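Local coordinates for uncharacterized protein (Vanderwaltozyma polyspora, PDB 5THE) that forms the C-terminal lobe of a budding-yeast Argonaute, here in complex with RNA, and probably binds RNA through its Piwi domain, at residues F44-K49 and T53-S58; I326-N331 and P371-G376; E364-F369 and N377-P382; Q400-N405 and E410-S415; E511-Q516 and K531-P536. All coordinates share one frame; numbering follows the deposited sequence.

Contact 1 (F44-K49 and T53-S58)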
# COMPACT_ATOMS: atom_id res chain seq x y z
N PHE A 44 -10.93 17.85 -2.79
CA PHE A 44 -12.21 17.23 -3.08
C PHE A 44 -12.81 16.75 -1.77
O PHE A 44 -12.28 15.82 -1.15
CB PHE A 44 -12.09 16.08 -4.07
CG PHE A 44 -13.36 15.31 -4.22
CD1 PHE A 44 -14.56 15.98 -4.40
CD2 PHE A 44 -13.36 13.92 -4.18
CE1 PHE A 44 -15.75 15.28 -4.53
CE2 PHE A 44 -14.55 13.22 -4.31
CZ PHE A 44 -15.75 13.90 -4.49
N GLU A 45 -13.90 17.37 -1.34
CA GLU A 45 -14.65 16.91 -0.18
C GLU A 45 -16.02 16.46 -0.67
O GLU A 45 -16.81 17.28 -1.15
CB GLU A 45 -14.79 17.99 0.89
CG GLU A 45 -15.50 17.44 2.11
CD GLU A 45 -15.66 18.46 3.21
OE1 GLU A 45 -15.53 19.66 2.91
OE2 GLU A 45 -15.93 18.05 4.37
N TYR A 46 -16.29 15.16 -0.56
CA TYR A 46 -17.64 14.67 -0.84
C TYR A 46 -18.62 15.26 0.16
O TYR A 46 -18.40 15.18 1.37
CB TYR A 46 -17.71 13.14 -0.77
CG TYR A 46 -19.13 12.67 -1.01
CD1 TYR A 46 -19.62 12.52 -2.30
CD2 TYR A 46 -19.99 12.40 0.05
CE1 TYR A 46 -20.92 12.11 -2.54
CE2 TYR A 46 -21.29 12.00 -0.17
CZ TYR A 46 -21.75 11.86 -1.47
OH TYR A 46 -23.04 11.45 -1.69
N LYS A 47 -19.71 15.83 -0.35
CA LYS A 47 -20.77 16.37 0.49
C LYS A 47 -22.08 15.68 0.14
O LYS A 47 -22.40 15.49 -1.04
CB LYS A 47 -20.88 17.90 0.33
CG LYS A 47 -19.65 18.62 0.85
CD LYS A 47 -19.85 20.13 0.93
CE LYS A 47 -18.60 20.82 1.47
NZ LYS A 47 -18.75 22.29 1.42
N ASP A 48 -22.80 15.28 1.18
CA ASP A 48 -24.02 14.51 1.02
C ASP A 48 -25.03 15.21 0.12
O ASP A 48 -25.21 16.43 0.19
CB ASP A 48 -24.67 14.27 2.39
CG ASP A 48 -23.97 13.24 3.22
OD1 ASP A 48 -23.24 12.37 2.69
OD2 ASP A 48 -24.20 13.27 4.45
N LYS A 49 -25.69 14.43 -0.73
CA LYS A 49 -26.87 14.87 -1.48
C LYS A 49 -27.86 13.73 -1.56
O LYS A 49 -27.55 12.57 -1.26
CB LYS A 49 -26.52 15.35 -2.90
CG LYS A 49 -25.68 16.65 -2.89
CD LYS A 49 -25.49 17.26 -4.28
CE LYS A 49 -24.64 18.52 -4.19
NZ LYS A 49 -24.70 19.38 -5.41
N THR A 53 -29.24 11.27 -8.58
CA THR A 53 -28.45 11.85 -9.66
C THR A 53 -27.04 11.27 -9.71
O THR A 53 -26.17 11.84 -10.37
CB THR A 53 -28.37 13.37 -9.53
OG1 THR A 53 -27.65 13.70 -8.33
CG2 THR A 53 -29.77 13.96 -9.45
N LYS A 54 -26.81 10.14 -9.04
CA LYS A 54 -25.51 9.48 -8.97
C LYS A 54 -24.43 10.36 -8.34
O LYS A 54 -23.24 10.09 -8.50
CB LYS A 54 -25.06 8.98 -10.35
CG LYS A 54 -25.91 7.83 -10.93
CD LYS A 54 -25.36 7.41 -12.30
CE LYS A 54 -26.24 6.38 -12.99
NZ LYS A 54 -26.17 5.06 -12.34
N HIS A 55 -24.83 11.40 -7.62
CA HIS A 55 -23.85 12.16 -6.85
C HIS A 55 -23.05 11.24 -5.94
O HIS A 55 -21.84 11.40 -5.77
CB HIS A 55 -24.55 13.26 -6.05
CG HIS A 55 -23.62 14.11 -5.22
ND1 HIS A 55 -22.77 15.03 -5.78
CD2 HIS A 55 -23.43 14.16 -3.89
CE1 HIS A 55 -22.08 15.63 -4.82
NE2 HIS A 55 -22.46 15.12 -3.66
N GLU A 56 -23.71 10.21 -5.39
CA GLU A 56 -23.09 9.34 -4.40
C GLU A 56 -21.91 8.56 -4.98
O GLU A 56 -21.00 8.17 -4.23
CB GLU A 56 -24.12 8.38 -3.83
CG GLU A 56 -24.65 7.37 -4.83
CD GLU A 56 -25.69 7.93 -5.77
OE1 GLU A 56 -26.09 9.11 -5.60
OE2 GLU A 56 -26.12 7.18 -6.69
N GLU A 57 -21.89 8.31 -6.29
CA GLU A 57 -20.83 7.48 -6.84
C GLU A 57 -19.49 8.18 -6.82
O GLU A 57 -18.47 7.55 -7.12
CB GLU A 57 -21.17 7.04 -8.26
CG GLU A 57 -22.54 6.41 -8.33
CD GLU A 57 -22.80 5.70 -9.64
OE1 GLU A 57 -23.83 5.02 -9.74
OE2 GLU A 57 -21.97 5.83 -10.56
N SER A 58 -19.46 9.45 -6.44
CA SER A 58 -18.22 10.21 -6.36
C SER A 58 -17.58 10.14 -4.98
O SER A 58 -16.43 10.55 -4.84
CB SER A 58 -18.48 11.67 -6.76
OG SER A 58 -19.14 12.40 -5.74
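The carbonyl O of His55 takes two hydrogen bonds from its own turn, one from Ser58 N and one from Ser58 OG at 2.9 Å. Tyr46 reaches the same oxygen from across the contact, with CE1 at 3.4 Å and the oxygen near the ring plane. The imidazole of His55 then ties the two segments together: NE2 donates to Lys47 O at 2.6 Å, and the oxygen sits almost in the ring plane. CG of His55 stands anti to the backbone N (chi1 -180°), which carries the ring out of the turn to that carbonyl. Lys49 crosses one face at about a right angle, its CD 3.6 Å from the ring centroid in a CH-pi contact. On the other side of the imidazole plane is the Tyr46 ring, inclined by only 28° yet displaced well off it, with centroids 4.9 Å apart. Further along, Phe44 points its edge at Ser58 O, with CE2 3.3 Å away. An alanine at His55 would take away the imidazole and is likely to leave Lys47 O without this donor and the Lys49 chain without the ring face it rests on. The whole is a short 3-10 turn, 55-58, folded back on an extended segment of the excursion between strands 43-44 and 77-85; Glu56 and Glu57 of the turn back onto strand 410-415.

Contact 2 (I326-N331 and P371-G376)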
# COMPACT_ATOMS: atom_id res chain seq x y z
N ILE A 326 13.96 6.58 9.52
CA ILE A 326 13.37 7.39 8.47
C ILE A 326 12.45 8.45 9.07
O ILE A 326 12.48 9.62 8.67
CB ILE A 326 12.62 6.51 7.45
CG1 ILE A 326 13.59 5.50 6.83
CG2 ILE A 326 11.98 7.38 6.38
CD1 ILE A 326 12.93 4.45 5.94
N TYR A 327 11.63 8.05 10.04
CA TYR A 327 10.78 9.02 10.71
C TYR A 327 11.62 10.16 11.26
O TYR A 327 11.28 11.35 11.11
CB TYR A 327 10.00 8.35 11.84
CG TYR A 327 9.09 9.31 12.60
CD1 TYR A 327 9.60 10.18 13.56
CD2 TYR A 327 7.72 9.32 12.35
CE1 TYR A 327 8.77 11.05 14.26
CE2 TYR A 327 6.88 10.19 13.04
CZ TYR A 327 7.41 11.04 13.99
OH TYR A 327 6.57 11.88 14.67
N GLN A 328 12.72 9.82 11.93
CA GLN A 328 13.54 10.82 12.59
C GLN A 328 14.12 11.83 11.60
O GLN A 328 14.18 13.03 11.89
CB GLN A 328 14.66 10.14 13.37
CG GLN A 328 15.64 11.11 14.00
CD GLN A 328 16.64 10.41 14.86
OE1 GLN A 328 17.24 9.41 14.43
NE2 GLN A 328 16.79 10.86 16.09
N LYS A 329 14.54 11.36 10.42
CA LYS A 329 15.11 12.26 9.42
C LYS A 329 14.10 13.30 8.95
O LYS A 329 14.48 14.41 8.59
CB LYS A 329 15.63 11.47 8.21
CG LYS A 329 16.74 10.48 8.52
CD LYS A 329 17.31 9.90 7.23
CE LYS A 329 17.80 8.46 7.40
NZ LYS A 329 18.96 8.33 8.32
N HIS A 330 12.81 12.96 8.97
CA HIS A 330 11.77 13.87 8.50
C HIS A 330 11.12 14.68 9.61
O HIS A 330 10.21 15.46 9.32
CB HIS A 330 10.71 13.07 7.72
CG HIS A 330 11.18 12.60 6.38
ND1 HIS A 330 11.88 11.42 6.21
CD2 HIS A 330 11.11 13.18 5.16
CE1 HIS A 330 12.19 11.28 4.93
NE2 HIS A 330 11.73 12.33 4.28
N ASN A 331 11.53 14.51 10.86
CA ASN A 331 10.94 15.23 11.97
C ASN A 331 12.02 15.84 12.87
O ASN A 331 11.94 15.80 14.11
CB ASN A 331 9.97 14.32 12.74
CG ASN A 331 8.78 13.90 11.88
OD1 ASN A 331 7.79 14.64 11.79
ND2 ASN A 331 8.87 12.74 11.24
N PRO A 371 17.05 4.79 22.14
CA PRO A 371 18.25 5.41 22.74
C PRO A 371 19.43 5.45 21.79
O PRO A 371 20.23 6.39 21.89
CB PRO A 371 18.53 4.52 23.95
CG PRO A 371 17.18 3.97 24.31
CD PRO A 371 16.53 3.70 22.98
N GLN A 372 19.56 4.48 20.88
CA GLN A 372 20.63 4.55 19.89
C GLN A 372 20.46 5.75 18.97
O GLN A 372 21.45 6.27 18.45
CB GLN A 372 20.67 3.26 19.06
CG GLN A 372 20.83 1.98 19.88
CD GLN A 372 20.67 0.72 19.03
OE1 GLN A 372 20.35 0.80 17.84
NE2 GLN A 372 20.90 -0.43 19.63
N LEU A 373 19.23 6.22 18.78
CA LEU A 373 18.95 7.28 17.82
C LEU A 373 18.70 8.65 18.45
O LEU A 373 18.93 9.66 17.78
CB LEU A 373 17.72 6.92 16.97
CG LEU A 373 17.74 5.61 16.19
CD1 LEU A 373 16.36 5.35 15.59
CD2 LEU A 373 18.78 5.69 15.09
N ASN A 374 18.23 8.73 19.70
CA ASN A 374 17.83 10.01 20.29
C ASN A 374 18.90 10.59 21.22
O ASN A 374 18.61 11.51 22.00
CB ASN A 374 16.50 9.85 21.05
CG ASN A 374 16.59 8.88 22.23
OD1 ASN A 374 17.68 8.52 22.66
ND2 ASN A 374 15.45 8.45 22.74
N GLY A 375 20.12 10.05 21.18
CA GLY A 375 21.19 10.51 22.03
C GLY A 375 21.27 9.83 23.38
O GLY A 375 21.95 10.34 24.27
N GLY A 376 20.57 8.70 23.56
CA GLY A 376 20.65 7.90 24.76
C GLY A 376 19.54 8.09 25.77
O GLY A 376 19.77 7.89 26.96
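Where helix 320-329 and helix 351-373 come to their C-terminal ends, Gln328 and Leu373 face each other with CA atoms 8.3 Å apart. This is a sparse helix-to-helix link at the surface of the Piwi domain, whose fold is of the RNase H kind, and one side chain does most of the work. Gln328 is stretched out, its CG trans across the CA-CB bond from the main-chain nitrogen (chi1 175°), and its amide spans the gap. NE2 donates to Leu373 O at 3.0 Å, nearly straight, with an N-H...O angle of 168°. The oxygen lies in the plane of the amide, but the nitrogen stands well above the carbonyl plane. Gln328 NE2 also bonds Gly333 O, so it serves two carbonyls. Beside it, OE1 rests 3.6 Å from Leu373 CB, while the leucine packs on Leu324 and Lys325 of the facing helix. With a leucine in place of Gln328, the carbonyls of Leu373 and Gly333 would probably both lose this donor. Beyond Leu373 the chain turns off through Asn374, whose OD1 bonds Asn377 N. Near the end of the other helix two side chains fold back on its carbonyls: His330 ND1 donates to Ile326 O at 3.1 Å, and Asn331 ND2 donates to Tyr327 O at 2.8 Å and also bonds Tyr291 O. Asn331 ND2 also sits 3.3 Å above the centre of the Tyr327 ring.

Contact 3 (E364-F369 and N377-P382); sequences ESVRKF and NKYDPP
Apolar packing comes first: Val366 on helix 351-373 meets Tyr379 and Pro381 of the loop that follows it. Val366 CB lies 3.8 Å from Tyr379 CE2, and its CG2 branch reaches obliquely to Pro381 CD at 3.7 Å. The loop packs on itself in the same place, for Pro381 CD sits 3.5 Å above the middle of the Tyr379 ring. With chi1 at -175° the ring is directed away from its own amide N, which brings one edge against the helix. Leu324 of helix 320-329 also touches the tyrosine.

Next come weak contacts from carbon to oxygen. Tyr379 CD2 approaches Val366 O at 3.3 Å, with the oxygen near the ring plane. In the other direction, Arg367 CA points its hydrogen at Tyr379 O, a CA-H...O contact of 3.4 Å and 157°.

True hydrogen bonding between the segments goes through a water. It donates to Arg367 O at 2.9 Å and accepts from Tyr379 N at 2.8 Å. Arg367 O is the carbonyl that a helix would pair with the N-H four residues on, but that residue is Pro371, which has none.

Tyr379 OH bonds Pro336 O, and Asp380 OD1 forms a salt bridge with Lys363, one turn back on the same helix, adding a direct polar tie. Between 364-369 and 377-382 themselves no direct hydrogen bond forms. The loop leading to strand 383-389 of the Piwi domain thus lies against its helix through a buried Val-Tyr-Pro cluster, beside which the water joins to Tyr379 N a carbonyl that the proline leaves without its helical N-H.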
# COMPACT_ATOMS: atom_id res chain seq x y z
N GLU A 364 9.67 -3.71 22.91
CA GLU A 364 11.00 -4.04 23.41
C GLU A 364 12.07 -3.62 22.41
O GLU A 364 13.15 -3.15 22.82
CB GLU A 364 11.07 -5.53 23.74
CG GLU A 364 10.14 -5.84 24.92
CD GLU A 364 10.25 -7.24 25.46
OE1 GLU A 364 10.73 -8.14 24.73
OE2 GLU A 364 9.84 -7.43 26.63
N SER A 365 11.80 -3.76 21.11
CA SER A 365 12.78 -3.33 20.12
C SER A 365 12.96 -1.81 20.14
O SER A 365 14.10 -1.33 20.09
CB SER A 365 12.37 -3.79 18.72
OG SER A 365 12.33 -5.21 18.67
N VAL A 366 11.87 -1.04 20.21
CA VAL A 366 12.06 0.41 20.23
C VAL A 366 12.65 0.85 21.56
O VAL A 366 13.32 1.89 21.63
CB VAL A 366 10.76 1.18 19.91
CG1 VAL A 366 10.14 0.69 18.60
CG2 VAL A 366 9.78 1.09 21.07
N ARG A 367 12.43 0.08 22.63
CA ARG A 367 13.12 0.39 23.88
C ARG A 367 14.63 0.37 23.68
O ARG A 367 15.35 1.18 24.28
CB ARG A 367 12.71 -0.60 24.97
CG ARG A 367 13.44 -0.36 26.30
CD ARG A 367 12.98 -1.33 27.38
NE ARG A 367 13.82 -1.26 28.58
CZ ARG A 367 14.82 -2.09 28.84
NH1 ARG A 367 15.12 -3.06 27.99
NH2 ARG A 367 15.53 -1.95 29.96
N LYS A 368 15.11 -0.52 22.81
CA LYS A 368 16.53 -0.63 22.51
C LYS A 368 16.95 0.37 21.43
O LYS A 368 17.97 1.05 21.58
CB LYS A 368 16.85 -2.05 22.06
CG LYS A 368 18.32 -2.24 21.67
CD LYS A 368 18.54 -3.50 20.84
CE LYS A 368 19.99 -3.61 20.35
NZ LYS A 368 20.98 -3.81 21.45
N PHE A 369 16.19 0.46 20.33
CA PHE A 369 16.61 1.28 19.19
C PHE A 369 16.55 2.78 19.50
O PHE A 369 17.43 3.54 19.08
CB PHE A 369 15.72 0.98 17.97
CG PHE A 369 15.87 -0.41 17.43
CD1 PHE A 369 17.11 -1.04 17.42
CD2 PHE A 369 14.77 -1.08 16.91
CE1 PHE A 369 17.25 -2.32 16.90
CE2 PHE A 369 14.90 -2.37 16.40
CZ PHE A 369 16.15 -2.99 16.40
N ASN A 377 18.35 8.47 25.34
CA ASN A 377 17.24 8.66 26.26
C ASN A 377 16.28 7.48 26.18
O ASN A 377 16.11 6.86 25.12
CB ASN A 377 16.49 9.97 25.95
CG ASN A 377 17.42 11.18 25.97
OD1 ASN A 377 18.32 11.28 26.81
ND2 ASN A 377 17.19 12.11 25.05
N LYS A 378 15.65 7.19 27.32
CA LYS A 378 14.61 6.17 27.40
C LYS A 378 13.55 6.44 26.35
O LYS A 378 13.15 7.58 26.12
CB LYS A 378 13.99 6.19 28.80
CG LYS A 378 13.06 5.02 29.08
CD LYS A 378 12.49 5.15 30.47
CE LYS A 378 11.80 3.87 30.90
NZ LYS A 378 11.30 3.99 32.29
N TYR A 379 13.08 5.38 25.70
CA TYR A 379 12.10 5.51 24.63
C TYR A 379 11.05 4.42 24.77
O TYR A 379 11.34 3.23 24.55
CB TYR A 379 12.78 5.44 23.26
CG TYR A 379 11.83 5.69 22.12
CD1 TYR A 379 11.13 6.88 22.02
CD2 TYR A 379 11.64 4.73 21.13
CE1 TYR A 379 10.25 7.12 20.99
CE2 TYR A 379 10.78 4.96 20.07
CZ TYR A 379 10.08 6.16 20.01
OH TYR A 379 9.21 6.39 18.96
N ASP A 380 9.83 4.82 25.11
CA ASP A 380 8.73 3.88 25.35
C ASP A 380 7.43 4.49 24.84
O ASP A 380 6.55 4.85 25.62
CB ASP A 380 8.65 3.55 26.85
CG ASP A 380 7.55 2.56 27.18
OD1 ASP A 380 7.18 1.76 26.29
OD2 ASP A 380 7.04 2.61 28.32
N PRO A 381 7.27 4.59 23.52
CA PRO A 381 6.06 5.24 22.97
C PRO A 381 4.85 4.33 23.07
O PRO A 381 4.96 3.11 22.86
CB PRO A 381 6.44 5.50 21.50
CG PRO A 381 7.46 4.42 21.17
CD PRO A 381 8.21 4.16 22.46
N PRO A 382 3.67 4.88 23.37
CA PRO A 382 2.46 4.03 23.44
C PRO A 382 2.05 3.50 22.07
O PRO A 382 2.10 4.20 21.06
CB PRO A 382 1.40 4.98 24.02
CG PRO A 382 1.90 6.39 23.67
CD PRO A 382 3.40 6.29 23.70
O HOH W 1 14.41 3.05 26.32

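Contact 4 (Q400-N405 and E410-S415)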
# COMPACT_ATOMS: atom_id res chain seq x y z
N GLN A 400 -32.40 1.35 2.04
CA GLN A 400 -33.03 2.60 1.65
C GLN A 400 -32.14 3.28 0.64
O GLN A 400 -30.94 2.99 0.54
CB GLN A 400 -33.23 3.53 2.84
CG GLN A 400 -33.88 2.86 4.00
CD GLN A 400 -33.77 3.65 5.26
OE1 GLN A 400 -33.84 3.08 6.35
NE2 GLN A 400 -33.62 4.99 5.15
N GLU A 401 -32.73 4.20 -0.11
CA GLU A 401 -31.93 5.04 -0.98
C GLU A 401 -31.39 6.26 -0.24
O GLU A 401 -30.21 6.59 -0.39
CB GLU A 401 -32.74 5.46 -2.21
CG GLU A 401 -32.98 4.31 -3.19
CD GLU A 401 -33.74 4.73 -4.44
OE1 GLU A 401 -34.34 5.83 -4.42
OE2 GLU A 401 -33.75 3.97 -5.43
N ASN A 402 -32.23 6.89 0.60
CA ASN A 402 -31.87 8.04 1.41
C ASN A 402 -32.13 7.75 2.87
O ASN A 402 -32.96 6.90 3.22
CB ASN A 402 -32.68 9.31 1.03
CG ASN A 402 -32.41 9.79 -0.38
OD1 ASN A 402 -31.31 10.22 -0.71
ND2 ASN A 402 -33.43 9.69 -1.24
N ALA A 403 -31.40 8.47 3.72
CA ALA A 403 -31.71 8.57 5.14
C ALA A 403 -31.34 9.98 5.58
O ALA A 403 -30.67 10.71 4.84
CB ALA A 403 -30.96 7.51 5.96
N LYS A 404 -31.78 10.36 6.78
CA LYS A 404 -31.43 11.67 7.31
C LYS A 404 -30.03 11.64 7.89
O LYS A 404 -29.71 10.80 8.74
CB LYS A 404 -32.43 12.13 8.37
CG LYS A 404 -33.78 12.48 7.77
CD LYS A 404 -34.71 13.17 8.77
CE LYS A 404 -35.92 13.75 8.05
NZ LYS A 404 -35.51 14.66 6.94
N ASN A 405 -29.19 12.58 7.43
CA ASN A 405 -27.83 12.73 7.92
C ASN A 405 -27.81 13.61 9.17
O ASN A 405 -28.85 14.01 9.70
CB ASN A 405 -26.91 13.24 6.80
CG ASN A 405 -27.16 14.69 6.42
OD1 ASN A 405 -27.97 15.39 7.03
ND2 ASN A 405 -26.42 15.15 5.42
N GLU A 410 -32.15 14.66 3.84
CA GLU A 410 -32.38 13.35 3.24
C GLU A 410 -31.36 13.13 2.13
O GLU A 410 -31.31 13.89 1.15
CB GLU A 410 -33.80 13.22 2.71
CG GLU A 410 -34.87 13.17 3.80
CD GLU A 410 -35.10 11.77 4.35
OE1 GLU A 410 -34.38 10.83 3.97
OE2 GLU A 410 -36.03 11.60 5.17
N VAL A 411 -30.57 12.07 2.25
CA VAL A 411 -29.26 12.03 1.64
C VAL A 411 -28.94 10.59 1.24
O VAL A 411 -29.39 9.65 1.91
CB VAL A 411 -28.30 12.67 2.68
CG1 VAL A 411 -27.11 11.85 2.96
CG2 VAL A 411 -28.04 14.14 2.35
N ALA A 412 -28.22 10.41 0.13
CA ALA A 412 -27.92 9.06 -0.35
C ALA A 412 -27.17 8.25 0.69
O ALA A 412 -26.17 8.70 1.26
CB ALA A 412 -27.09 9.10 -1.64
N VAL A 413 -27.66 7.04 0.96
CA VAL A 413 -26.99 6.10 1.84
C VAL A 413 -26.62 4.81 1.12
O VAL A 413 -26.24 3.83 1.75
CB VAL A 413 -27.84 5.81 3.09
CG1 VAL A 413 -27.99 7.07 3.92
CG2 VAL A 413 -29.24 5.24 2.70
N GLN A 414 -26.72 4.79 -0.20
CA GLN A 414 -26.19 3.67 -0.97
C GLN A 414 -25.59 4.21 -2.26
O GLN A 414 -25.94 5.30 -2.72
CB GLN A 414 -27.25 2.62 -1.28
CG GLN A 414 -28.49 3.16 -1.96
CD GLN A 414 -29.38 2.04 -2.49
OE1 GLN A 414 -29.08 1.46 -3.53
NE2 GLN A 414 -30.45 1.72 -1.77
N SER A 415 -24.70 3.42 -2.86
CA SER A 415 -24.03 3.79 -4.10
C SER A 415 -23.69 2.53 -4.88
O SER A 415 -23.16 1.56 -4.32
CB SER A 415 -22.75 4.58 -3.82
OG SER A 415 -22.16 5.00 -5.04
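Gln414 turns its amide toward Gln400, and NE2 donates to Gln400 O at 2.7 Å along an almost straight line of 176°. The donor stands above the carbonyl plane, while the oxygen lies in the plane of the amide. A chi1 of 54°, with CG between the backbone N and the carbonyl carbon, swings the side chain to this place. Glu401 passes the same amide at a slant, its carboxylate plane nearly perpendicular to it. At the other end, Lys404 and Glu410 extend from one face of the strand pair and cross obliquely. Glu410 bends at chi2 (-85°) so that OE2 sits 3.6 Å from Lys404 NZ in a salt bridge, and also against Lys404 CG. The setting is an antiparallel beta hairpin of the Piwi domain, in which Ala403 and Val411 form a hydrogen-bonded pair: Ala403 N to Val411 O is 3.0 Å and Val411 N to Ala403 O is 2.9 Å. On their face, Ala403 CB meets Val413 CG1 at 3.6 Å, and Val18 of strand 16-22 touches Ala403. Asn405 crosses Val411 at about a right angle, its ND2 3.6 Å from Val411 CG2; ND2 donates to Asp48 OD2. Its OD1 bonds Lys407 N and Glu409 N in the turn, and Asn402 OD1 accepts from Tyr51 N.

Contact 5 (E511-Q516 and K531-P536); sequences ELNMAQ and KNVLLP
Asn513 has CG opposite its carbonyl carbon (chi1 -76°), and Val533 carries CG1 on the far side of CA-CB from its own N (chi1 174°); these two torsions set the asparagine amide against the valine. The two side chains meet at a slant, with OD1 of Asn513 close on CG1 of Val533 at 3.3 Å. The other end of the amide turns to the backbone, where ND2 donates to Val533 O at 3.1 Å; at a bent 127° the bond is weak. A water adds a second route: it accepts from Asn513 ND2 at 2.8 Å and lies 2.9 Å from Leu534 O. The amide nitrogen thus reaches two successive carbonyls, one directly and one through the water. Here, in the C-terminal lobe of the Argonaute, the C-terminal end of the long helix 490-515 meets the single-turn helix 531-534, across a linker part of which is not modelled. Leu534 adds the apolar part. Its CD2 branch packs on Asn513 CB at 3.8 Å and on Met514 CE at 4.1 Å. Met514 points its CB away from the short helix, but bends at chi2 and chi3 bring the methyl back, crossing Leu534 at about a right angle. Leu534 also touches Phe506, two turns earlier on the long helix, and Leu304 of strand 300-305.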
# COMPACT_ATOMS: atom_id res chain seq x y z
N GLU A 511 15.05 -21.20 -7.77
CA GLU A 511 15.54 -22.36 -8.51
C GLU A 511 17.02 -22.57 -8.24
O GLU A 511 17.45 -23.68 -7.88
CB GLU A 511 15.24 -22.20 -10.00
CG GLU A 511 15.62 -20.83 -10.61
CD GLU A 511 14.50 -19.78 -10.51
OE1 GLU A 511 14.23 -19.11 -11.54
OE2 GLU A 511 13.92 -19.62 -9.42
N LEU A 512 17.81 -21.50 -8.34
CA LEU A 512 19.24 -21.58 -8.06
C LEU A 512 19.49 -21.90 -6.59
O LEU A 512 20.36 -22.73 -6.28
CB LEU A 512 19.92 -20.27 -8.46
CG LEU A 512 21.37 -20.07 -8.02
CD1 LEU A 512 22.27 -21.10 -8.66
CD2 LEU A 512 21.82 -18.65 -8.38
N ASN A 513 18.74 -21.28 -5.68
CA ASN A 513 18.93 -21.55 -4.26
C ASN A 513 18.65 -23.01 -3.92
O ASN A 513 19.27 -23.56 -3.00
CB ASN A 513 18.03 -20.64 -3.42
CG ASN A 513 18.56 -19.24 -3.34
OD1 ASN A 513 19.77 -19.02 -3.43
ND2 ASN A 513 17.67 -18.28 -3.20
N MET A 514 17.70 -23.65 -4.61
CA MET A 514 17.45 -25.08 -4.38
C MET A 514 18.57 -25.94 -4.93
O MET A 514 18.95 -26.95 -4.32
CB MET A 514 16.12 -25.50 -5.00
CG MET A 514 14.92 -24.96 -4.27
SD MET A 514 14.82 -25.42 -2.52
CE MET A 514 15.67 -24.05 -1.68
N ALA A 515 19.10 -25.58 -6.10
CA ALA A 515 20.14 -26.39 -6.72
C ALA A 515 21.39 -26.44 -5.85
O ALA A 515 22.06 -27.48 -5.79
CB ALA A 515 20.47 -25.84 -8.10
N GLN A 516 21.73 -25.34 -5.18
CA GLN A 516 23.00 -25.29 -4.46
C GLN A 516 22.82 -25.33 -2.95
O GLN A 516 23.69 -24.86 -2.21
CB GLN A 516 23.82 -24.07 -4.88
CG GLN A 516 23.16 -22.74 -4.79
CD GLN A 516 24.00 -21.67 -5.47
OE1 GLN A 516 24.63 -21.93 -6.49
NE2 GLN A 516 24.04 -20.47 -4.88
N LYS A 531 18.49 -17.35 5.52
CA LYS A 531 17.43 -16.42 5.15
C LYS A 531 17.92 -15.41 4.12
O LYS A 531 17.25 -15.16 3.12
CB LYS A 531 16.92 -15.68 6.38
CG LYS A 531 16.10 -16.51 7.34
CD LYS A 531 15.61 -15.62 8.48
CE LYS A 531 14.74 -16.38 9.46
NZ LYS A 531 13.92 -15.42 10.27
N ASN A 532 19.09 -14.82 4.36
CA ASN A 532 19.59 -13.76 3.49
C ASN A 532 19.97 -14.26 2.11
O ASN A 532 20.15 -13.44 1.21
CB ASN A 532 20.79 -13.06 4.12
CG ASN A 532 20.39 -12.21 5.30
OD1 ASN A 532 19.88 -11.10 5.13
ND2 ASN A 532 20.60 -12.73 6.51
N VAL A 533 20.15 -15.56 1.94
CA VAL A 533 20.38 -16.09 0.60
C VAL A 533 19.05 -16.42 -0.08
O VAL A 533 18.88 -16.18 -1.28
CB VAL A 533 21.31 -17.32 0.65
CG1 VAL A 533 21.43 -17.97 -0.73
CG2 VAL A 533 22.70 -16.91 1.16
N LEU A 534 18.09 -16.97 0.66
CA LEU A 534 16.78 -17.22 0.07
C LEU A 534 16.08 -15.92 -0.28
O LEU A 534 15.40 -15.82 -1.31
CB LEU A 534 15.91 -18.05 1.01
CG LEU A 534 16.30 -19.52 1.20
CD1 LEU A 534 15.50 -20.14 2.35
CD2 LEU A 534 16.10 -20.32 -0.12
N LEU A 535 16.23 -14.91 0.57
CA LEU A 535 15.51 -13.65 0.40
C LEU A 535 16.48 -12.53 0.74
O LEU A 535 16.46 -11.99 1.85
CB LEU A 535 14.25 -13.61 1.28
CG LEU A 535 13.32 -12.41 1.10
CD1 LEU A 535 13.12 -12.10 -0.38
CD2 LEU A 535 11.99 -12.73 1.75
N PRO A 536 17.35 -12.17 -0.20
CA PRO A 536 18.31 -11.10 0.06
C PRO A 536 17.59 -9.78 0.26
O PRO A 536 16.49 -9.57 -0.25
CB PRO A 536 19.17 -11.07 -1.21
CG PRO A 536 18.74 -12.26 -2.04
CD PRO A 536 17.35 -12.58 -1.61
O HOH W 2 14.86 -17.99 -3.17

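How the contacts relate
From the N terminus, contact 1 comes first and closes a short loop within the excursion between strands 43-44 and 77-85. Contacts 2 and 3 follow inside the Piwi range and cross: segment 364-369 precedes 371-376, and 377-382 comes after it, so both draw on helix 351-373 and touch through Pro371 and Asn374. Contact 2 joins that helix to helix 320-329, while contact 3 fastens the loop leading out to strand 383-389. Contact 4, later still, closes a hairpin that returns to contact 1, where Lys49 O probably bonds Ala412 N and Asp48 OD2 Asn405 ND2. Contact 5, near the C terminus, stands apart, its centre about 55 Å from that of contact 4.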